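Local coordinates for protein arabinan endo-1,5-alpha-l-arabinosidase A (Cellvibrio cellulosa, PDB 1GYH) that cleaves the alpha-1,5-arabinofuranosyl bonds of linear arabinan, releasing almost exclusively arabinotriose, and so takes part in breaking down the plant cell wall, at residues A131-D136 and D201-F206; L151-L156 and P194-K199; L274-Y279 and K307-Y312; H8-T13 and Q287-L292. All blocks are in the same frame, centred on the assembly; numbering follows the deposited sequence.

Interaction 1 of 4, residues A131-D136 and D201-F206; sequences AIIADD and DYYYLF
Y203 reaches from its strand to I133 and to the turn at D135 and D136, and its ring supplies most of the contact. CG1 of I133 packs against CE2 at the ring margin, with I133 CG1 4.1 Å from Y203 CE2. Beyond it the carbonyl oxygen of A134 lies in the ring plane, also at the edge. The phenol oxygen then comes to the backbone at D135, Y203 OH standing 3.3 Å from D135 CA. No direct hydrogen bond joins the segments; a water does so, 2.7 Å from Y203 OH and 3.1 Å from D136 N, whose N-H it accepts. The Y203 ring swings beside its own backbone N (chi1 -69°), which carries the hydroxyl to the end of strand 131-134. Both aspartates are held from elsewhere: OD1 of D135 accepts from H137 N and its OD2 from W141 and Q139, while D136 forms a salt bridge with R198. In the five-bladed propeller, strand 131-134 is an outermost strand of its four-stranded sheet. Y203 stands on strand 202-209 in the next sheet, touching I196 and R198 of the adjoining strand 191-199.

Interaction 2 of 4, residues L151-L156 and P194-K199; sequences LKLFKL and PFILRK
L151 meets P194 obliquely, the two methyls of the leucine set against the carbons of the proline ring. CD1 takes the larger share: L151 CD1 is 3.9 Å from P194 CB and 4.2 Å from P194 CD. The second branch adds to the hold on the same ring carbon, with L151 CD2 4.1 Å from P194 CD. This approach follows from the first torsion of the leucine, which sets CG beside the backbone N and opposite the carbonyl carbon (chi1 -44°), sending the branched end across to the proline. Two residues further along each strand the contact repeats in a lighter form. L153 and I196 meet through single methyls, L153 CD1 lying 4.2 Å from I196 CD1. The isoleucine chain is extended at chi2 (167°), so that its terminal methyl leads, whereas L153 leaves its strand neither at nor away from the partner and closes in through CD1. All four residues are buried, and the contact is purely apolar.

Further apolar neighbours surround the pairs: I172 lies against both leucines, and L205 against P194 and I196. The packing joins strand 151-155, third in its antiparallel sheet, to strand 191-199, the first, outermost strand of the following sheet. Such face-to-face apolar packing of successive sheets is how the blades of a beta-propeller are held together, here in the five-bladed form of family 43. The L151 end also backs the catalytic region: its side chain is about 5 Å from that of E192, the probable proton donor.

Interaction 3 of 4, residues L274-Y279 and K307-Y312; sequences LVLHAY and KELDSY
A chi1 of -61° swings L309 CG away from its carbonyl carbon and turns the side chain to the strand; chi2 (169°) runs CD1 out as the extended branch, leaving CD2 as the methyl on L276 and A278. L276 takes the less common position, its CG lying between the backbone N and the carbonyl carbon (chi1 60°), and its CD1 methyl turns back to the helix. L309 CD2 thus serves both partners, 4.4 Å from L276 CD1 and 4.5 Å from A278 CB. The helix is a single short turn, in which K307 O accepts from both D310 N, at 3.0 Å, and S311 N, at 3.3 Å. It packs on strand 271-280, second in the sheet of the last propeller blade, whose L276 and A278 backbones pair with K290 and K288 of the neighbouring strand 286-296. L260 of strand 257-268 and I251 of strand 248-251 also lie against L309.

The separations are those of light van der Waals contact, with no polar bond across the segments. The turn is held by polar bonds to its surroundings: the ammonium of K290 is bonded to the carbonyl oxygens of L309 and Y312, and D310 has a salt bridge to R256. The contact thus sets L309 of the helix against strand 271-280, while carbonyl oxygens gathered on the lysine would probably favour its charged form.

Interaction 4 of 4, residues H8-T13 and Q287-L292; sequences HDPVMT and QKLKIL
Q287 turns its whole side chain toward H8, and each of four successive atoms finds the same ring carbon. CB comes first, with Q287 CB 4.1 Å from H8 CD2. CG, placed between the backbone N and the carbonyl carbon (chi1 49°), lies in the imidazole plane at the ring edge, Q287 CG being 3.9 Å from H8 CD2. A bend at chi2 then brings the amide carbon past the ring, Q287 CD 3.8 Å from H8 CD2, and the branch ends with Q287 NE2 3.9 Å from that carbon. Amide and ring planes are 62° apart, so the groups cross without stacking. Further along, P10 CB sits 4.2 Å from L289 CD1, and M12 and I291 meet tip to tip, M12 SD 3.6 Å from I291 CD1.

The imidazole is held at both nitrogens: ND1 donates to D9, H8 ND1 lying 3.0 Å from D9 OD2, which also bonds T24 OG1, and meeting it from above the carboxylate plane, while NE2 bonds to Y279 OH. D9 is the probable proton acceptor and Q287 a probable substrate ligand, so H8 stands between the two. Across the segments the contact is one of packing alone: apolar at P10 and M12, and at H8 CD2 a carbon contact with the stem and amide of Q287. Held by Y279 and donating to D9, the histidine probably helps to orient that carboxylate.

How the interactions relate
Interactions 1 and 2 join the same two neighbouring blades and touch, their centres about 6 Å apart; strands 191-199 and 202-209 pair between them, with F206 N 2.8 Å from F195 O. Interactions 3 and 4 make a second cluster, centres about 8 Å apart, linked by Y279 OH to H8 NE2 at 2.6 Å. Interactions 2 and 4 lie on opposite sides of the chain's centre, with centres about 19 Å apart, yet both pack the third strand of one sheet against the first of the next; interaction 4 joins the last blade to the first and so closes the ring. D9, the probable proton acceptor, lies within interaction 4, and E192, the probable proton donor, beside interaction 2.

Interaction 1 of 4, residues A131-D136 and D201-F206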
# COMPACT_ATOMS: atom_id res chain seq x y z
N ALA A 131 0.33 0.81 5.80
CA ALA A 131 -0.01 2.20 5.40
C ALA A 131 -0.08 3.07 6.66
O ALA A 131 -0.73 2.66 7.65
CB ALA A 131 -1.30 2.26 4.60
N ILE A 132 0.57 4.24 6.65
CA ILE A 132 0.71 5.03 7.87
C ILE A 132 -0.25 6.24 7.83
O ILE A 132 -0.29 6.93 6.83
CB ILE A 132 2.16 5.54 8.04
CG1 ILE A 132 3.22 4.40 7.90
CG2 ILE A 132 2.33 6.28 9.34
CD1 ILE A 132 3.04 3.24 8.89
N ILE A 133 -0.95 6.48 8.93
CA ILE A 133 -1.94 7.59 9.02
C ILE A 133 -1.87 8.27 10.38
O ILE A 133 -1.85 7.61 11.43
CB ILE A 133 -3.39 7.10 8.72
CG1 ILE A 133 -4.40 8.28 8.75
CG2 ILE A 133 -3.86 6.02 9.75
CD1 ILE A 133 -4.19 9.26 7.58
N ALA A 134 -1.83 9.60 10.39
CA ALA A 134 -1.92 10.34 11.63
C ALA A 134 -3.33 10.88 11.85
O ALA A 134 -4.05 11.17 10.89
CB ALA A 134 -0.94 11.48 11.65
N ASP A 135 -3.70 11.04 13.13
CA ASP A 135 -5.00 11.58 13.52
C ASP A 135 -4.89 13.02 14.01
O ASP A 135 -3.83 13.62 13.91
CB ASP A 135 -5.72 10.62 14.51
CG ASP A 135 -5.11 10.53 15.89
OD1 ASP A 135 -4.34 11.42 16.34
OD2 ASP A 135 -5.41 9.54 16.63
N ASP A 136 -5.98 13.58 14.55
CA ASP A 136 -5.99 14.96 15.01
C ASP A 136 -5.47 15.15 16.45
O ASP A 136 -5.49 16.26 16.97
CB ASP A 136 -7.44 15.49 15.00
CG ASP A 136 -7.92 15.87 13.63
OD1 ASP A 136 -7.21 15.83 12.61
OD2 ASP A 136 -9.09 16.22 13.48
N ASP A 201 -14.18 16.14 6.57
CA ASP A 201 -14.52 15.64 7.90
C ASP A 201 -14.38 14.10 8.06
O ASP A 201 -14.67 13.57 9.14
CB ASP A 201 -15.96 16.04 8.26
CG ASP A 201 -16.16 17.55 8.29
OD1 ASP A 201 -15.21 18.30 8.65
OD2 ASP A 201 -17.25 18.05 7.96
N TYR A 202 -13.90 13.41 7.04
CA TYR A 202 -13.82 11.96 7.07
C TYR A 202 -12.43 11.42 6.76
O TYR A 202 -11.63 12.06 6.06
CB TYR A 202 -14.77 11.37 6.05
CG TYR A 202 -16.22 11.49 6.37
CD1 TYR A 202 -16.86 10.57 7.19
CD2 TYR A 202 -16.99 12.53 5.83
CE1 TYR A 202 -18.21 10.67 7.46
CE2 TYR A 202 -18.36 12.62 6.10
CZ TYR A 202 -18.95 11.70 6.91
OH TYR A 202 -20.28 11.79 7.18
N TYR A 203 -12.19 10.22 7.32
CA TYR A 203 -11.11 9.34 6.90
C TYR A 203 -11.67 8.38 5.85
O TYR A 203 -12.72 7.77 6.08
CB TYR A 203 -10.54 8.55 8.07
CG TYR A 203 -9.79 9.38 9.06
CD1 TYR A 203 -10.47 10.06 10.07
CD2 TYR A 203 -8.40 9.53 8.98
CE1 TYR A 203 -9.78 10.85 10.99
CE2 TYR A 203 -7.72 10.33 9.88
CZ TYR A 203 -8.41 10.97 10.89
OH TYR A 203 -7.75 11.78 11.79
N TYR A 204 -10.99 8.25 4.73
CA TYR A 204 -11.41 7.31 3.68
C TYR A 204 -10.45 6.11 3.62
O TYR A 204 -9.26 6.29 3.42
CB TYR A 204 -11.49 7.97 2.30
CG TYR A 204 -12.59 9.03 2.24
CD1 TYR A 204 -12.39 10.30 2.78
CD2 TYR A 204 -13.82 8.75 1.67
CE1 TYR A 204 -13.40 11.27 2.73
CE2 TYR A 204 -14.86 9.73 1.64
CZ TYR A 204 -14.64 10.97 2.16
OH TYR A 204 -15.66 11.91 2.15
N LEU A 205 -11.02 4.92 3.77
CA LEU A 205 -10.27 3.64 3.69
C LEU A 205 -10.47 3.06 2.32
O LEU A 205 -11.61 2.71 1.94
CB LEU A 205 -10.75 2.66 4.77
CG LEU A 205 -10.21 1.20 4.65
CD1 LEU A 205 -8.73 1.18 4.70
CD2 LEU A 205 -10.81 0.36 5.74
N PHE A 206 -9.38 3.00 1.57
CA PHE A 206 -9.35 2.31 0.30
C PHE A 206 -8.82 0.86 0.53
O PHE A 206 -7.94 0.65 1.34
CB PHE A 206 -8.38 3.01 -0.67
CG PHE A 206 -8.74 4.45 -0.98
CD1 PHE A 206 -9.58 4.77 -2.03
CD2 PHE A 206 -8.22 5.49 -0.22
CE1 PHE A 206 -9.93 6.09 -2.29
CE2 PHE A 206 -8.58 6.82 -0.50
CZ PHE A 206 -9.40 7.11 -1.54
O HOH W 1 -8.85 12.49 14.11

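Interaction 2 of 4, residues L151-L156 and P194-K199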
# COMPACT_ATOMS: atom_id res chain seq x y z
N LEU A 151 -8.23 -6.70 7.66
CA LEU A 151 -7.38 -5.52 7.77
C LEU A 151 -7.45 -4.94 9.17
O LEU A 151 -8.52 -4.86 9.77
CB LEU A 151 -7.77 -4.49 6.70
CG LEU A 151 -8.03 -4.99 5.30
CD1 LEU A 151 -8.28 -3.84 4.31
CD2 LEU A 151 -6.83 -5.88 4.78
N LYS A 152 -6.29 -4.57 9.69
CA LYS A 152 -6.14 -4.12 11.06
C LYS A 152 -5.45 -2.76 11.15
O LYS A 152 -4.74 -2.34 10.24
CB LYS A 152 -5.27 -5.10 11.89
CG LYS A 152 -5.70 -6.58 11.95
CD LYS A 152 -6.84 -6.80 12.86
CE LYS A 152 -7.15 -8.31 13.13
NZ LYS A 152 -8.43 -8.41 13.88
N LEU A 153 -5.67 -2.11 12.28
CA LEU A 153 -5.09 -0.82 12.60
C LEU A 153 -4.55 -0.84 14.00
O LEU A 153 -5.25 -1.25 14.91
CB LEU A 153 -6.20 0.27 12.51
CG LEU A 153 -5.74 1.71 12.70
CD1 LEU A 153 -5.15 2.26 11.39
CD2 LEU A 153 -6.89 2.65 13.26
N PHE A 154 -3.32 -0.41 14.22
CA PHE A 154 -2.80 -0.35 15.57
C PHE A 154 -1.99 0.89 15.80
O PHE A 154 -1.44 1.46 14.86
CB PHE A 154 -1.97 -1.61 16.00
CG PHE A 154 -0.66 -1.77 15.28
CD1 PHE A 154 -0.61 -2.45 14.07
CD2 PHE A 154 0.52 -1.28 15.82
CE1 PHE A 154 0.56 -2.57 13.37
CE2 PHE A 154 1.74 -1.43 15.11
CZ PHE A 154 1.74 -2.08 13.88
N LYS A 155 -1.91 1.30 17.06
CA LYS A 155 -1.17 2.50 17.42
C LYS A 155 0.36 2.30 17.48
O LYS A 155 0.87 1.33 18.09
CB LYS A 155 -1.71 3.08 18.71
CG LYS A 155 -1.22 4.51 19.01
CD LYS A 155 -2.20 5.21 20.01
CE LYS A 155 -1.81 5.08 21.41
NZ LYS A 155 -2.88 5.74 22.34
N LEU A 156 1.11 3.20 16.83
CA LEU A 156 2.59 3.12 16.80
C LEU A 156 3.20 3.86 17.97
O LEU A 156 2.58 4.79 18.51
CB LEU A 156 3.15 3.69 15.49
CG LEU A 156 2.93 2.78 14.28
CD1 LEU A 156 3.10 3.54 12.99
CD2 LEU A 156 3.89 1.56 14.34
N PRO A 194 -4.76 -2.03 2.65
CA PRO A 194 -5.51 -0.84 3.08
C PRO A 194 -4.71 0.44 2.80
O PRO A 194 -3.47 0.46 2.85
CB PRO A 194 -5.61 -1.00 4.58
CG PRO A 194 -4.36 -1.81 4.96
CD PRO A 194 -4.25 -2.81 3.79
N PHE A 195 -5.44 1.53 2.55
CA PHE A 195 -4.77 2.84 2.51
C PHE A 195 -5.77 3.87 3.00
O PHE A 195 -6.92 3.84 2.57
CB PHE A 195 -4.25 3.18 1.11
CG PHE A 195 -3.34 4.40 1.11
CD1 PHE A 195 -3.88 5.70 1.10
CD2 PHE A 195 -1.97 4.25 1.26
CE1 PHE A 195 -3.04 6.81 1.16
CE2 PHE A 195 -1.13 5.32 1.30
CZ PHE A 195 -1.66 6.63 1.25
N ILE A 196 -5.36 4.71 3.96
CA ILE A 196 -6.25 5.73 4.51
C ILE A 196 -5.85 7.16 4.11
O ILE A 196 -4.70 7.57 4.28
CB ILE A 196 -6.36 5.58 6.00
CG1 ILE A 196 -6.85 4.15 6.36
CG2 ILE A 196 -7.33 6.66 6.59
CD1 ILE A 196 -6.73 3.74 7.79
N LEU A 197 -6.83 7.92 3.62
CA LEU A 197 -6.64 9.35 3.30
C LEU A 197 -7.66 10.19 4.07
O LEU A 197 -8.84 9.93 4.03
CB LEU A 197 -6.76 9.62 1.79
CG LEU A 197 -6.59 11.10 1.32
CD1 LEU A 197 -5.16 11.46 1.26
CD2 LEU A 197 -7.26 11.33 -0.07
N ARG A 198 -7.18 11.22 4.76
CA ARG A 198 -8.05 12.22 5.40
C ARG A 198 -8.47 13.21 4.35
O ARG A 198 -7.63 13.77 3.67
CB ARG A 198 -7.28 12.95 6.51
CG ARG A 198 -8.13 13.99 7.29
CD ARG A 198 -9.32 13.42 8.03
NE ARG A 198 -10.02 14.53 8.69
CZ ARG A 198 -9.58 15.13 9.77
NH1 ARG A 198 -8.50 14.66 10.39
NH2 ARG A 198 -10.23 16.19 10.25
N LYS A 199 -9.78 13.42 4.22
CA LYS A 199 -10.35 14.48 3.35
C LYS A 199 -11.61 15.09 3.97
O LYS A 199 -12.60 14.37 4.26
CB LYS A 199 -10.62 13.90 1.96
CG LYS A 199 -11.39 14.83 0.99
CD LYS A 199 -10.46 15.84 0.31
CE LYS A 199 -11.26 16.81 -0.58
NZ LYS A 199 -10.28 17.55 -1.46

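Interaction 3 of 4, residues L274-Y279 and K307-Y312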
# COMPACT_ATOMS: atom_id res chain seq x y z
N LEU A 274 -4.94 9.67 -7.00
CA LEU A 274 -4.98 8.23 -6.76
C LEU A 274 -3.78 7.59 -7.54
O LEU A 274 -3.59 7.88 -8.72
CB LEU A 274 -6.29 7.68 -7.31
CG LEU A 274 -6.53 6.17 -7.03
CD1 LEU A 274 -6.80 5.90 -5.62
CD2 LEU A 274 -7.67 5.65 -7.87
N VAL A 275 -3.00 6.73 -6.87
CA VAL A 275 -1.74 6.13 -7.42
C VAL A 275 -1.93 4.60 -7.33
O VAL A 275 -2.25 4.08 -6.28
CB VAL A 275 -0.51 6.59 -6.63
CG1 VAL A 275 0.83 6.05 -7.21
CG2 VAL A 275 -0.40 8.11 -6.66
N LEU A 276 -1.77 3.89 -8.44
CA LEU A 276 -2.04 2.44 -8.48
C LEU A 276 -1.27 1.72 -9.59
O LEU A 276 -0.63 2.37 -10.44
CB LEU A 276 -3.55 2.19 -8.65
CG LEU A 276 -4.30 2.72 -9.88
CD1 LEU A 276 -3.96 1.92 -11.12
CD2 LEU A 276 -5.78 2.61 -9.67
N HIS A 277 -1.32 0.38 -9.58
CA HIS A 277 -0.84 -0.37 -10.74
C HIS A 277 -1.99 -1.01 -11.47
O HIS A 277 -3.03 -1.30 -10.88
CB HIS A 277 0.26 -1.40 -10.39
CG HIS A 277 -0.23 -2.60 -9.63
ND1 HIS A 277 0.06 -2.81 -8.30
CD2 HIS A 277 -0.96 -3.67 -10.03
CE1 HIS A 277 -0.46 -3.95 -7.91
NE2 HIS A 277 -1.11 -4.49 -8.93
N ALA A 278 -1.80 -1.22 -12.76
CA ALA A 278 -2.80 -1.80 -13.63
C ALA A 278 -2.15 -2.69 -14.68
O ALA A 278 -1.17 -2.29 -15.30
CB ALA A 278 -3.65 -0.67 -14.29
N TYR A 279 -2.75 -3.86 -14.92
CA TYR A 279 -2.14 -4.86 -15.83
C TYR A 279 -2.55 -4.65 -17.30
O TYR A 279 -3.72 -4.80 -17.66
CB TYR A 279 -2.51 -6.30 -15.34
CG TYR A 279 -2.16 -6.60 -13.88
CD1 TYR A 279 -0.82 -6.88 -13.47
CD2 TYR A 279 -3.13 -6.63 -12.89
CE1 TYR A 279 -0.51 -7.15 -12.12
CE2 TYR A 279 -2.80 -6.90 -11.54
CZ TYR A 279 -1.49 -7.18 -11.15
OH TYR A 279 -1.17 -7.46 -9.78
N LYS A 307 -10.89 6.73 -18.05
CA LYS A 307 -10.13 7.10 -19.25
C LYS A 307 -8.69 7.47 -18.97
O LYS A 307 -7.85 7.29 -19.84
CB LYS A 307 -10.83 8.23 -20.03
CG LYS A 307 -12.15 7.76 -20.66
CD LYS A 307 -13.14 8.90 -20.96
CE LYS A 307 -12.61 9.92 -21.91
NZ LYS A 307 -13.72 10.84 -22.37
N GLU A 308 -8.41 7.97 -17.76
CA GLU A 308 -7.03 8.29 -17.39
C GLU A 308 -6.10 7.05 -17.25
O GLU A 308 -4.88 7.19 -17.27
CB GLU A 308 -6.99 9.14 -16.12
CG GLU A 308 -7.58 10.53 -16.41
CD GLU A 308 -7.57 11.48 -15.21
OE1 GLU A 308 -7.19 11.08 -14.11
OE2 GLU A 308 -7.97 12.65 -15.40
N LEU A 309 -6.67 5.85 -17.14
CA LEU A 309 -5.85 4.63 -17.32
C LEU A 309 -5.13 4.64 -18.66
O LEU A 309 -4.01 4.13 -18.75
CB LEU A 309 -6.66 3.34 -17.17
CG LEU A 309 -7.31 3.11 -15.82
CD1 LEU A 309 -8.28 1.94 -15.89
CD2 LEU A 309 -6.32 2.91 -14.69
N ASP A 310 -5.75 5.22 -19.70
CA ASP A 310 -5.10 5.34 -21.01
C ASP A 310 -4.26 6.62 -21.20
O ASP A 310 -3.21 6.57 -21.81
CB ASP A 310 -6.11 5.27 -22.14
CG ASP A 310 -6.96 4.03 -22.06
OD1 ASP A 310 -6.36 2.92 -22.19
OD2 ASP A 310 -8.20 4.07 -21.88
N SER A 311 -4.72 7.75 -20.67
CA SER A 311 -4.06 9.03 -20.96
C SER A 311 -2.91 9.37 -20.03
O SER A 311 -2.09 10.24 -20.38
CB SER A 311 -5.08 10.18 -20.98
OG SER A 311 -5.77 10.30 -19.75
N TYR A 312 -2.84 8.72 -18.87
CA TYR A 312 -1.63 8.83 -18.03
C TYR A 312 -0.61 7.79 -18.54
O TYR A 312 -0.86 6.57 -18.48
CB TYR A 312 -1.84 8.65 -16.55
CG TYR A 312 -0.52 8.65 -15.82
CD1 TYR A 312 0.06 9.84 -15.38
CD2 TYR A 312 0.20 7.45 -15.63
CE1 TYR A 312 1.29 9.85 -14.74
CE2 TYR A 312 1.44 7.47 -14.99
CZ TYR A 312 1.99 8.66 -14.56
OH TYR A 312 3.23 8.69 -13.95

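Interaction 4 of 4, residues H8-T13 and Q287-L292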
# COMPACT_ATOMS: atom_id res chain seq x y z
N HIS A 8 4.64 -2.36 -9.03
CA HIS A 8 3.61 -3.11 -8.32
C HIS A 8 3.52 -2.52 -6.93
O HIS A 8 4.55 -2.36 -6.23
CB HIS A 8 4.00 -4.63 -8.25
CG HIS A 8 2.84 -5.58 -8.27
ND1 HIS A 8 2.40 -6.23 -7.14
CD2 HIS A 8 2.07 -6.05 -9.30
CE1 HIS A 8 1.39 -7.03 -7.46
NE2 HIS A 8 1.18 -6.95 -8.77
N ASP A 9 2.31 -2.18 -6.50
CA ASP A 9 2.04 -1.72 -5.14
C ASP A 9 2.70 -0.34 -4.86
O ASP A 9 3.33 -0.17 -3.85
CB ASP A 9 2.47 -2.78 -4.07
CG ASP A 9 2.08 -4.21 -4.47
OD1 ASP A 9 0.90 -4.42 -4.88
OD2 ASP A 9 2.90 -5.17 -4.40
N PRO A 10 2.50 0.65 -5.74
CA PRO A 10 3.25 1.92 -5.67
C PRO A 10 2.82 2.88 -4.58
O PRO A 10 1.65 2.96 -4.21
CB PRO A 10 3.01 2.54 -7.03
CG PRO A 10 1.62 2.13 -7.34
CD PRO A 10 1.56 0.64 -6.87
N VAL A 11 3.82 3.57 -4.05
CA VAL A 11 3.65 4.73 -3.19
C VAL A 11 4.61 5.86 -3.63
O VAL A 11 5.60 5.62 -4.37
CB VAL A 11 3.87 4.40 -1.71
CG1 VAL A 11 2.77 3.43 -1.19
CG2 VAL A 11 5.31 3.86 -1.47
N MET A 12 4.33 7.09 -3.19
CA MET A 12 5.08 8.27 -3.65
C MET A 12 5.20 9.30 -2.55
O MET A 12 4.38 9.34 -1.62
CB MET A 12 4.39 8.96 -4.85
CG MET A 12 4.41 8.20 -6.17
SD MET A 12 3.51 8.98 -7.56
CE MET A 12 4.26 10.52 -7.65
N THR A 13 6.22 10.14 -2.68
CA THR A 13 6.44 11.32 -1.84
C THR A 13 7.26 12.38 -2.57
O THR A 13 7.89 12.10 -3.58
CB THR A 13 7.05 10.91 -0.49
OG1 THR A 13 6.64 11.85 0.50
CG2 THR A 13 8.59 10.88 -0.46
N GLN A 287 2.14 -4.99 -15.37
CA GLN A 287 1.69 -3.94 -14.46
C GLN A 287 2.42 -2.61 -14.80
O GLN A 287 3.65 -2.58 -14.91
CB GLN A 287 2.00 -4.35 -13.02
CG GLN A 287 3.44 -4.85 -12.80
CD GLN A 287 3.61 -6.39 -12.81
OE1 GLN A 287 2.88 -7.12 -13.51
NE2 GLN A 287 4.61 -6.86 -12.08
N LYS A 288 1.63 -1.54 -14.99
CA LYS A 288 2.17 -0.21 -15.22
C LYS A 288 1.68 0.73 -14.11
O LYS A 288 0.57 0.57 -13.56
CB LYS A 288 1.69 0.31 -16.57
CG LYS A 288 2.03 -0.53 -17.79
CD LYS A 288 3.50 -0.86 -17.93
CE LYS A 288 3.83 -1.53 -19.29
NZ LYS A 288 2.86 -2.52 -19.69
N LEU A 289 2.52 1.72 -13.79
CA LEU A 289 2.12 2.86 -12.96
C LEU A 289 0.98 3.66 -13.59
O LEU A 289 1.01 3.98 -14.79
CB LEU A 289 3.30 3.80 -12.77
CG LEU A 289 2.96 5.08 -11.97
CD1 LEU A 289 2.64 4.75 -10.54
CD2 LEU A 289 4.11 6.01 -12.04
N LYS A 290 -0.00 4.01 -12.77
CA LYS A 290 -1.07 4.93 -13.19
C LYS A 290 -1.34 5.95 -12.05
O LYS A 290 -1.44 5.57 -10.88
CB LYS A 290 -2.34 4.21 -13.62
CG LYS A 290 -2.26 3.38 -14.84
CD LYS A 290 -1.92 4.14 -16.15
CE LYS A 290 -1.49 3.19 -17.25
NZ LYS A 290 -1.24 3.82 -18.59
N ILE A 291 -1.37 7.24 -12.40
CA ILE A 291 -1.76 8.33 -11.50
C ILE A 291 -3.01 8.99 -12.11
O ILE A 291 -3.00 9.36 -13.30
CB ILE A 291 -0.64 9.38 -11.37
CG1 ILE A 291 0.66 8.72 -10.89
CG2 ILE A 291 -1.08 10.53 -10.42
CD1 ILE A 291 1.81 9.62 -10.72
N LEU A 292 -4.09 9.04 -11.34
CA LEU A 292 -5.39 9.56 -11.78
C LEU A 292 -5.80 10.73 -10.90
O LEU A 292 -5.46 10.76 -9.70
CB LEU A 292 -6.50 8.51 -11.68
CG LEU A 292 -6.37 7.25 -12.58
CD1 LEU A 292 -5.50 6.32 -11.91
CD2 LEU A 292 -7.75 6.57 -12.79